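Local coordinates for protein neurotoxin (Clostridium botulinum, PDB 2QN0) that probably cleaves SNARE proteins, with dual substrate specificity, as the zinc-dependent protease light chain of a botulinum neurotoxin of serotype C1, at residues A[110-115]-A[154-158]; A[115-120]-A[184-189]; A[328-332]-A[349-353]. All coordinates share one frame; numbering follows the deposited sequence.

Contact 1 of 3, residues A[110-115]-A[154-158]; sequences LSTDIP and PSVII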
loop_
_atom_site.group_PDB
_atom_site.type_symbol
_atom_site.label_atom_id
_atom_site.label_comp_id
_atom_site.label_asym_id
_atom_site.label_seq_id
_atom_site.Cartn_x
_atom_site.Cartn_y
_atom_site.Cartn_z
ATOM N N LEU A 110 -6.412 3.895 7.477
ATOM C CA LEU A 110 -4.956 3.862 7.377
ATOM C C LEU A 110 -4.267 5.079 7.996
ATOM O O LEU A 110 -3.143 4.976 8.485
ATOM C CB LEU A 110 -4.530 3.739 5.914
ATOM C CG LEU A 110 -4.757 2.372 5.262
ATOM C CD1 LEU A 110 -4.389 2.442 3.785
ATOM C CD2 LEU A 110 -3.909 1.323 5.972
ATOM N N SER A 111 -4.937 6.224 7.979
ATOM C CA SER A 111 -4.341 7.443 8.512
ATOM C C SER A 111 -4.700 7.731 9.958
ATOM O O SER A 111 -4.153 8.660 10.549
ATOM C CB SER A 111 -4.747 8.646 7.652
ATOM O OG SER A 111 -6.127 8.932 7.795
ATOM N N THR A 112 -5.599 6.934 10.531
ATOM C CA THR A 112 -6.031 7.144 11.911
ATOM C C THR A 112 -5.661 6.017 12.872
ATOM O O THR A 112 -5.105 6.272 13.939
ATOM C CB THR A 112 -7.556 7.357 11.975
ATOM O OG1 THR A 112 -7.917 8.450 11.122
ATOM C CG2 THR A 112 -7.990 7.669 13.399
ATOM N N ASP A 113 -5.982 4.775 12.518
ATOM C CA ASP A 113 -5.647 3.660 13.401
ATOM C C ASP A 113 -4.153 3.391 13.352
ATOM O O ASP A 113 -3.512 3.597 12.325
ATOM C CB ASP A 113 -6.435 2.401 13.024
ATOM C CG ASP A 113 -7.891 2.484 13.451
ATOM O OD1 ASP A 113 -8.167 3.143 14.473
ATOM O OD2 ASP A 113 -8.756 1.885 12.783
ATOM N N ILE A 114 -3.599 2.931 14.467
ATOM C CA ILE A 114 -2.169 2.681 14.542
ATOM C C ILE A 114 -1.797 1.246 14.899
ATOM O O ILE A 114 -2.614 0.485 15.416
ATOM C CB ILE A 114 -1.515 3.588 15.608
ATOM C CG1 ILE A 114 -2.032 3.200 16.998
ATOM C CG2 ILE A 114 -1.855 5.052 15.333
ATOM C CD1 ILE A 114 -1.196 3.754 18.144
ATOM N N PRO A 115 -0.550 0.854 14.601
ATOM C CA PRO A 115 -0.096 -0.499 14.925
ATOM C C PRO A 115 -0.079 -0.584 16.445
ATOM O O PRO A 115 0.155 0.425 17.114
ATOM C CB PRO A 115 1.326 -0.527 14.376
ATOM C CG PRO A 115 1.264 0.412 13.216
ATOM C CD PRO A 115 0.442 1.555 13.766
ATOM N N PRO A 154 4.777 6.942 11.583
ATOM C CA PRO A 154 3.877 6.852 10.434
ATOM C C PRO A 154 3.221 5.472 10.473
ATOM O O PRO A 154 3.782 4.536 11.045
ATOM C CB PRO A 154 4.823 6.959 9.231
ATOM C CG PRO A 154 6.058 7.618 9.784
ATOM C CD PRO A 154 6.184 7.001 11.153
ATOM N N SER A 155 2.037 5.343 9.889
ATOM C CA SER A 155 1.390 4.038 9.822
ATOM C C SER A 155 1.704 3.490 8.434
ATOM O O SER A 155 1.858 2.282 8.240
ATOM C CB SER A 155 -0.123 4.156 10.004
ATOM O OG SER A 155 -0.440 4.388 11.365
ATOM N N VAL A 156 1.811 4.404 7.476
ATOM C CA VAL A 156 2.117 4.053 6.097
ATOM C C VAL A 156 3.039 5.096 5.476
ATOM O O VAL A 156 2.808 6.298 5.609
ATOM C CB VAL A 156 0.841 3.992 5.223
ATOM C CG1 VAL A 156 1.219 3.655 3.778
ATOM C CG2 VAL A 156 -0.137 2.962 5.775
ATOM N N ILE A 157 4.095 4.632 4.822
ATOM C CA ILE A 157 5.002 5.533 4.120
ATOM C C ILE A 157 5.003 5.099 2.661
ATOM O O ILE A 157 5.336 3.956 2.346
ATOM C CB ILE A 157 6.455 5.446 4.629
ATOM C CG1 ILE A 157 6.535 5.868 6.095
ATOM C CG2 ILE A 157 7.352 6.353 3.774
ATOM C CD1 ILE A 157 7.941 5.782 6.671
ATOM N N ILE A 158 4.597 5.998 1.773
ATOM C CA ILE A 158 4.600 5.690 0.351
ATOM C C ILE A 158 5.907 6.230 -0.220
ATOM O O ILE A 158 6.265 7.381 0.029
ATOM C CB ILE A 158 3.420 6.367 -0.367
ATOM C CG1 ILE A 158 2.106 5.773 0.150
ATOM C CG2 ILE A 158 3.556 6.192 -1.879
ATOM C CD1 ILE A 158 0.886 6.485 -0.330
HETATM O O HOH W 1 -2.720 5.619 11.125
#
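Ser155 OG reaches toward the end of helix 101-112 and meets it through a water, which lies 2.6 Å from Ser155 OG. The same water is 2.7 Å from Leu110 O and 2.5 Å from Asp113 O, close enough to donate to each, though it cannot serve every acceptor around it at once. The serine torsion aims the hydroxyl: OG sits anti to the carbonyl carbon (chi1 -75°), pointing to the water and to the proline ring, where Ser155 OG lies 3.8 Å from Pro115 CD. The backbone itself brings Ser155 CB to 3.5 Å from Leu110 O. In the fold this is where a helix runs out next to the start of a strand. Asp113 is the first residue to leave helical geometry, and strand 156-159 begins one residue after Ser155, in the mixed sheet of the zinc protease domain. Past the water the contact turns apolar. Leu110 CD2 lies 4.1 Å from Val156 CG2, the branch of the valine that stands beside its backbone N, and the two side chains cross at a slant. Leu110 also packs on Leu231, Met235 and Leu238 of helix 223-238, which carries the zinc ligands His229 and His233.

Contact 2 of 3, residues A[115-120]-A[184-189]; sequences PFPGNN and EGFGAL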
loop_
_atom_site.group_PDB
_atom_site.type_symbol
_atom_site.label_atom_id
_atom_site.label_comp_id
_atom_site.label_asym_id
_atom_site.label_seq_id
_atom_site.Cartn_x
_atom_site.Cartn_y
_atom_site.Cartn_z
ATOM N N PRO A 115 -0.550 0.854 14.601
ATOM C CA PRO A 115 -0.096 -0.499 14.925
ATOM C C PRO A 115 -0.079 -0.584 16.445
ATOM O O PRO A 115 0.155 0.425 17.114
ATOM C CB PRO A 115 1.326 -0.527 14.376
ATOM C CG PRO A 115 1.264 0.412 13.216
ATOM C CD PRO A 115 0.442 1.555 13.766
ATOM N N PHE A 116 -0.348 -1.759 17.001
ATOM C CA PHE A 116 -0.277 -1.889 18.448
ATOM C C PHE A 116 1.191 -1.604 18.757
ATOM O O PHE A 116 2.081 -2.081 18.051
ATOM C CB PHE A 116 -0.609 -3.314 18.889
ATOM C CG PHE A 116 -0.524 -3.516 20.378
ATOM C CD1 PHE A 116 -1.667 -3.456 21.167
ATOM C CD2 PHE A 116 0.703 -3.745 20.990
ATOM C CE1 PHE A 116 -1.587 -3.623 22.551
ATOM C CE2 PHE A 116 0.795 -3.911 22.373
ATOM C CZ PHE A 116 -0.353 -3.849 23.151
ATOM N N PRO A 117 1.470 -0.816 19.808
ATOM C CA PRO A 117 2.870 -0.524 20.128
ATOM C C PRO A 117 3.601 -1.705 20.760
ATOM O O PRO A 117 3.724 -1.794 21.982
ATOM C CB PRO A 117 2.764 0.679 21.067
ATOM C CG PRO A 117 1.473 0.434 21.773
ATOM C CD PRO A 117 0.557 -0.034 20.658
ATOM N N GLY A 118 4.078 -2.611 19.913
ATOM C CA GLY A 118 4.798 -3.771 20.399
ATOM C C GLY A 118 4.823 -4.919 19.413
ATOM O O GLY A 118 4.251 -4.837 18.323
ATOM N N ASN A 119 5.521 -5.987 19.787
ATOM C CA ASN A 119 5.597 -7.181 18.959
ATOM C C ASN A 119 5.609 -8.405 19.871
ATOM O O ASN A 119 5.389 -8.284 21.077
ATOM C CB ASN A 119 6.839 -7.166 18.054
ATOM C CG ASN A 119 8.141 -7.146 18.831
ATOM O OD1 ASN A 119 8.191 -7.522 20.002
ATOM N ND2 ASN A 119 9.213 -6.722 18.168
ATOM N N ASN A 120 5.866 -9.574 19.298
ATOM C CA ASN A 120 5.873 -10.812 20.072
ATOM C C ASN A 120 6.777 -10.777 21.303
ATOM O O ASN A 120 6.454 -11.381 22.325
ATOM C CB ASN A 120 6.263 -11.997 19.172
ATOM C CG ASN A 120 7.701 -11.919 18.675
ATOM O OD1 ASN A 120 8.111 -10.935 18.051
ATOM N ND2 ASN A 120 8.472 -12.970 18.940
ATOM N N GLU A 184 0.626 -10.970 13.264
ATOM C CA GLU A 184 0.256 -11.397 14.609
ATOM C C GLU A 184 -0.650 -10.466 15.415
ATOM O O GLU A 184 -0.474 -10.322 16.625
ATOM C CB GLU A 184 1.541 -11.669 15.396
ATOM C CG GLU A 184 2.393 -12.790 14.811
ATOM C CD GLU A 184 3.810 -12.803 15.360
ATOM O OE1 GLU A 184 4.018 -12.334 16.497
ATOM O OE2 GLU A 184 4.718 -13.295 14.657
ATOM N N GLY A 185 -1.619 -9.846 14.747
ATOM C CA GLY A 185 -2.546 -8.956 15.427
ATOM C C GLY A 185 -2.053 -7.553 15.750
ATOM O O GLY A 185 -2.825 -6.596 15.688
ATOM N N PHE A 186 -0.778 -7.421 16.096
ATOM C CA PHE A 186 -0.223 -6.107 16.440
ATOM C C PHE A 186 -0.309 -5.133 15.273
ATOM O O PHE A 186 -0.786 -4.004 15.410
ATOM C CB PHE A 186 1.257 -6.217 16.807
ATOM C CG PHE A 186 1.547 -7.175 17.923
ATOM C CD1 PHE A 186 1.236 -6.850 19.238
ATOM C CD2 PHE A 186 2.147 -8.402 17.656
ATOM C CE1 PHE A 186 1.522 -7.736 20.277
ATOM C CE2 PHE A 186 2.437 -9.292 18.687
ATOM C CZ PHE A 186 2.122 -8.957 19.999
ATOM N N GLY A 187 0.173 -5.587 14.125
ATOM C CA GLY A 187 0.219 -4.731 12.960
ATOM C C GLY A 187 1.581 -4.063 13.037
ATOM O O GLY A 187 2.281 -4.208 14.044
ATOM N N ALA A 188 1.967 -3.337 11.993
ATOM C CA ALA A 188 3.262 -2.666 11.976
ATOM C C ALA A 188 3.285 -1.639 10.855
ATOM O O ALA A 188 2.430 -1.655 9.976
ATOM C CB ALA A 188 4.378 -3.682 11.763
ATOM N N LEU A 189 4.271 -0.752 10.894
ATOM C CA LEU A 189 4.414 0.271 9.864
ATOM C C LEU A 189 4.640 -0.400 8.509
ATOM O O LEU A 189 5.395 -1.369 8.410
ATOM C CB LEU A 189 5.606 1.179 10.200
ATOM C CG LEU A 189 6.014 2.255 9.190
ATOM C CD1 LEU A 189 6.738 3.377 9.920
ATOM C CD2 LEU A 189 6.899 1.647 8.101
HETATM O O HOH W 2 4.421 -3.512 15.679
HETATM O O HOH W 3 5.762 -9.974 16.519
#
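Two irregular loops pack here side by side in a largely buried contact, one leaving helix 101-112 and the other leading into strand 190-193. One direct backbone bond ties them: Phe116 N donates to Phe186 O over 2.8 Å, nearly straight at the hydrogen (172°), with the donor tilted out of the carbonyl plane. Beside it the Pro115 ring lies along the backbone of Gly187 and Ala188, Pro115 CG being 3.7 Å from Ala188 C.

The side chain that carries the contact is Phe186. With CG anti to the carbonyl carbon (chi1 -56°) the ring is directed to the chain from Gly118 to Asn119, and the second torsion turns one face to it. Asn119 CA sits almost over the ring centre, 3.9 Å from the centroid of the Phe186 ring, in a CH-pi contact, while Gly118 C lies over the same face nearer the rim. At the ring edge comes Phe116, whose CD2 is 3.6 Å from Phe186 CD1; the rings meet obliquely, planes at 57°. Phe116 also meets Phe127 edge-to-face, and Ile300 of helix 283-304 packs against both phenylalanines.

Two waters bridge the loops as well. One donates to Gly118 O and to Gly187 O, joining two carbonyls that could not bond each other directly. Another accepts from Asn120 N and can donate to Glu184 OE1, a bond it may share with acceptors elsewhere; Thr179 holds the other carboxylate oxygen, OE2. Pro117, the centre of an inverse gamma turn, bends the chain between Phe116 and Gly118. The whole is loop-to-loop packing around a buried phenylalanine in the zinc protease fold, pinned by a single direct backbone bond and two waters.

Contact 3 of 3, residues A[328-332]-A[349-353]; sequences RKYRF and ELYNE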
loop_
_atom_site.group_PDB
_atom_site.type_symbol
_atom_site.label_atom_id
_atom_site.label_comp_id
_atom_site.label_asym_id
_atom_site.label_seq_id
_atom_site.Cartn_x
_atom_site.Cartn_y
_atom_site.Cartn_z
ATOM N N ARG A 328 -10.758 0.880 20.133
ATOM C CA ARG A 328 -11.580 1.283 18.996
ATOM C C ARG A 328 -11.085 0.645 17.695
ATOM O O ARG A 328 -11.884 0.229 16.858
ATOM C CB ARG A 328 -11.589 2.809 18.837
ATOM C CG ARG A 328 -12.373 3.557 19.914
ATOM C CD ARG A 328 -12.608 5.015 19.516
ATOM N NE ARG A 328 -11.380 5.811 19.493
ATOM C CZ ARG A 328 -10.837 6.392 20.559
ATOM N NH1 ARG A 328 -11.406 6.272 21.751
ATOM N NH2 ARG A 328 -9.725 7.104 20.432
ATOM N N LYS A 329 -9.768 0.580 17.526
ATOM C CA LYS A 329 -9.173 -0.012 16.328
ATOM C C LYS A 329 -9.652 -1.447 16.104
ATOM O O LYS A 329 -10.150 -1.796 15.034
ATOM C CB LYS A 329 -7.647 -0.030 16.450
ATOM C CG LYS A 329 -6.943 -0.838 15.360
ATOM C CD LYS A 329 -5.450 -0.962 15.630
ATOM C CE LYS A 329 -4.765 -1.822 14.570
ATOM N NZ LYS A 329 -3.341 -2.102 14.922
ATOM N N TYR A 330 -9.487 -2.268 17.132
ATOM C CA TYR A 330 -9.854 -3.678 17.063
ATOM C C TYR A 330 -11.329 -3.959 17.325
ATOM O O TYR A 330 -11.774 -5.106 17.229
ATOM C CB TYR A 330 -8.991 -4.465 18.047
ATOM C CG TYR A 330 -7.509 -4.411 17.740
ATOM C CD1 TYR A 330 -6.992 -5.022 16.599
ATOM C CD2 TYR A 330 -6.622 -3.755 18.593
ATOM C CE1 TYR A 330 -5.630 -4.985 16.316
ATOM C CE2 TYR A 330 -5.254 -3.711 18.319
ATOM C CZ TYR A 330 -4.767 -4.331 17.177
ATOM O OH TYR A 330 -3.420 -4.307 16.891
ATOM N N ARG A 331 -12.083 -2.914 17.648
ATOM C CA ARG A 331 -13.512 -3.035 17.927
ATOM C C ARG A 331 -13.786 -3.989 19.087
ATOM O O ARG A 331 -14.722 -4.791 19.045
ATOM C CB ARG A 331 -14.261 -3.492 16.672
ATOM C CG ARG A 331 -14.099 -2.521 15.506
ATOM C CD ARG A 331 -14.906 -2.927 14.292
ATOM N NE ARG A 331 -14.634 -2.044 13.160
ATOM C CZ ARG A 331 -15.184 -2.176 11.956
ATOM N NH1 ARG A 331 -16.044 -3.159 11.720
ATOM N NH2 ARG A 331 -14.868 -1.329 10.985
ATOM N N PHE A 332 -12.959 -3.894 20.121
ATOM C CA PHE A 332 -13.125 -4.732 21.299
ATOM C C PHE A 332 -14.268 -4.184 22.137
ATOM O O PHE A 332 -14.743 -3.070 21.908
ATOM C CB PHE A 332 -11.848 -4.754 22.145
ATOM C CG PHE A 332 -10.686 -5.463 21.498
ATOM C CD1 PHE A 332 -10.892 -6.533 20.631
ATOM C CD2 PHE A 332 -9.379 -5.102 21.813
ATOM C CE1 PHE A 332 -9.816 -7.236 20.094
ATOM C CE2 PHE A 332 -8.294 -5.799 21.282
ATOM C CZ PHE A 332 -8.517 -6.871 20.419
ATOM N N GLU A 349 -17.074 -9.528 11.472
ATOM C CA GLU A 349 -17.477 -8.442 10.589
ATOM C C GLU A 349 -16.257 -7.647 10.127
ATOM O O GLU A 349 -16.125 -7.326 8.945
ATOM C CB GLU A 349 -18.464 -7.519 11.310
ATOM C CG GLU A 349 -18.851 -6.279 10.520
ATOM C CD GLU A 349 -19.826 -5.392 11.270
ATOM O OE1 GLU A 349 -19.559 -5.074 12.449
ATOM O OE2 GLU A 349 -20.857 -5.006 10.680
ATOM N N LEU A 350 -15.366 -7.338 11.063
ATOM C CA LEU A 350 -14.153 -6.592 10.745
ATOM C C LEU A 350 -13.261 -7.388 9.798
ATOM O O LEU A 350 -12.790 -6.867 8.779
ATOM C CB LEU A 350 -13.378 -6.274 12.027
ATOM C CG LEU A 350 -12.010 -5.607 11.847
ATOM C CD1 LEU A 350 -12.183 -4.275 11.120
ATOM C CD2 LEU A 350 -11.362 -5.390 13.211
ATOM N N TYR A 351 -13.029 -8.655 10.130
ATOM C CA TYR A 351 -12.182 -9.493 9.297
ATOM C C TYR A 351 -12.727 -9.570 7.876
ATOM O O TYR A 351 -11.963 -9.527 6.913
ATOM C CB TYR A 351 -12.074 -10.906 9.881
ATOM C CG TYR A 351 -10.964 -11.727 9.266
ATOM C CD1 TYR A 351 -9.654 -11.629 9.735
ATOM C CD2 TYR A 351 -11.217 -12.592 8.199
ATOM C CE1 TYR A 351 -8.623 -12.374 9.162
ATOM C CE2 TYR A 351 -10.194 -13.339 7.619
ATOM C CZ TYR A 351 -8.904 -13.226 8.101
ATOM O OH TYR A 351 -7.890 -13.960 7.528
ATOM N N ASN A 352 -14.046 -9.686 7.743
ATOM C CA ASN A 352 -14.661 -9.768 6.423
ATOM C C ASN A 352 -14.446 -8.473 5.648
ATOM O O ASN A 352 -14.154 -8.498 4.455
ATOM C CB ASN A 352 -16.158 -10.054 6.537
ATOM C CG ASN A 352 -16.817 -10.200 5.182
ATOM O OD1 ASN A 352 -17.562 -9.327 4.742
ATOM N ND2 ASN A 352 -16.528 -11.303 4.503
ATOM N N GLU A 353 -14.594 -7.342 6.329
ATOM C CA GLU A 353 -14.384 -6.045 5.690
ATOM C C GLU A 353 -12.970 -5.945 5.130
ATOM O O GLU A 353 -12.766 -5.605 3.965
ATOM C CB GLU A 353 -14.575 -4.913 6.698
ATOM C CG GLU A 353 -16.009 -4.507 6.954
ATOM C CD GLU A 353 -16.115 -3.480 8.061
ATOM O OE1 GLU A 353 -15.213 -2.617 8.155
ATOM O OE2 GLU A 353 -17.097 -3.531 8.830
HETATM O O HOH W 4 -17.146 -5.017 13.554
#
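Helix 319-330 ends in a Schellman motif with Arg331, at positive phi, as its C-prime residue, and there it faces helix 344-357, the nearest CA pair being Arg331 and Leu350 at 8.0 Å. The arginine leaves the helix end with CG anti to its carbonyl carbon (chi1 -60°) and then runs extended to NE, a straight arm that carries the guanidinium across to the second helix.

There it grips Glu353 end-on with two nitrogens, one to each carboxylate oxygen. Arg331 NH1 reaches Glu353 OE2 over 3.1 Å along an almost straight bond (173°); this oxygen lies in the guanidinium plane but is itself met from above the carboxylate plane. The bond from Arg331 NH2 to Glu353 OE1 is equally long, more bent, and arrives on the syn side. The two flat groups are turned 55° against each other, so the salt bridge is twisted and not coplanar.

One guanidinium face rests on Leu350, whose CD1 stands over its centre, 3.8 Å from Arg331 CZ. The other methyl, Leu350 CD2, turns back toward the helix end and comes 4.0 Å from Tyr330 O. Glu349 joins more loosely: Glu349 OE1 is 4.1 Å from Arg331 NH1, beyond a salt bridge, and a water lying in the guanidinium plane accepts from NH1 and donates to that oxygen. The second acidic group probably adds a weak electrostatic attraction.

Glu353 OE1 is shared with Arg109 of helix 101-112, so the carboxylate serves both arginines. The contact thus joins the end of helix 319-330 to the side of helix 344-357, with helix 101-112 attached through Arg109 and helix 283-304 packed against Tyr330 and Tyr351.

How the contacts relate
Contacts 1 and 2 share Pro115 and have centres about 12 Å apart; Leu189 of contact 2 also packs on Pro154 and Ile157 of contact 1. Contact 3 lies about 16 Å from contact 1 and about 15 Å from contact 2, centre to centre, and its helix end ties into both: Lys329 NZ is 2.7 Å from Ile114 O, and Tyr330 OH is 2.7 Å from Gly185 O, both probable hydrogen bonds. The chain leaving helix 101-112 thus meets segments 154-158 and 184-189 and helix 319-330. The Leu110 side chain in contact 1 lies about 13 Å from the zinc ion held by His229, His233 and Glu269.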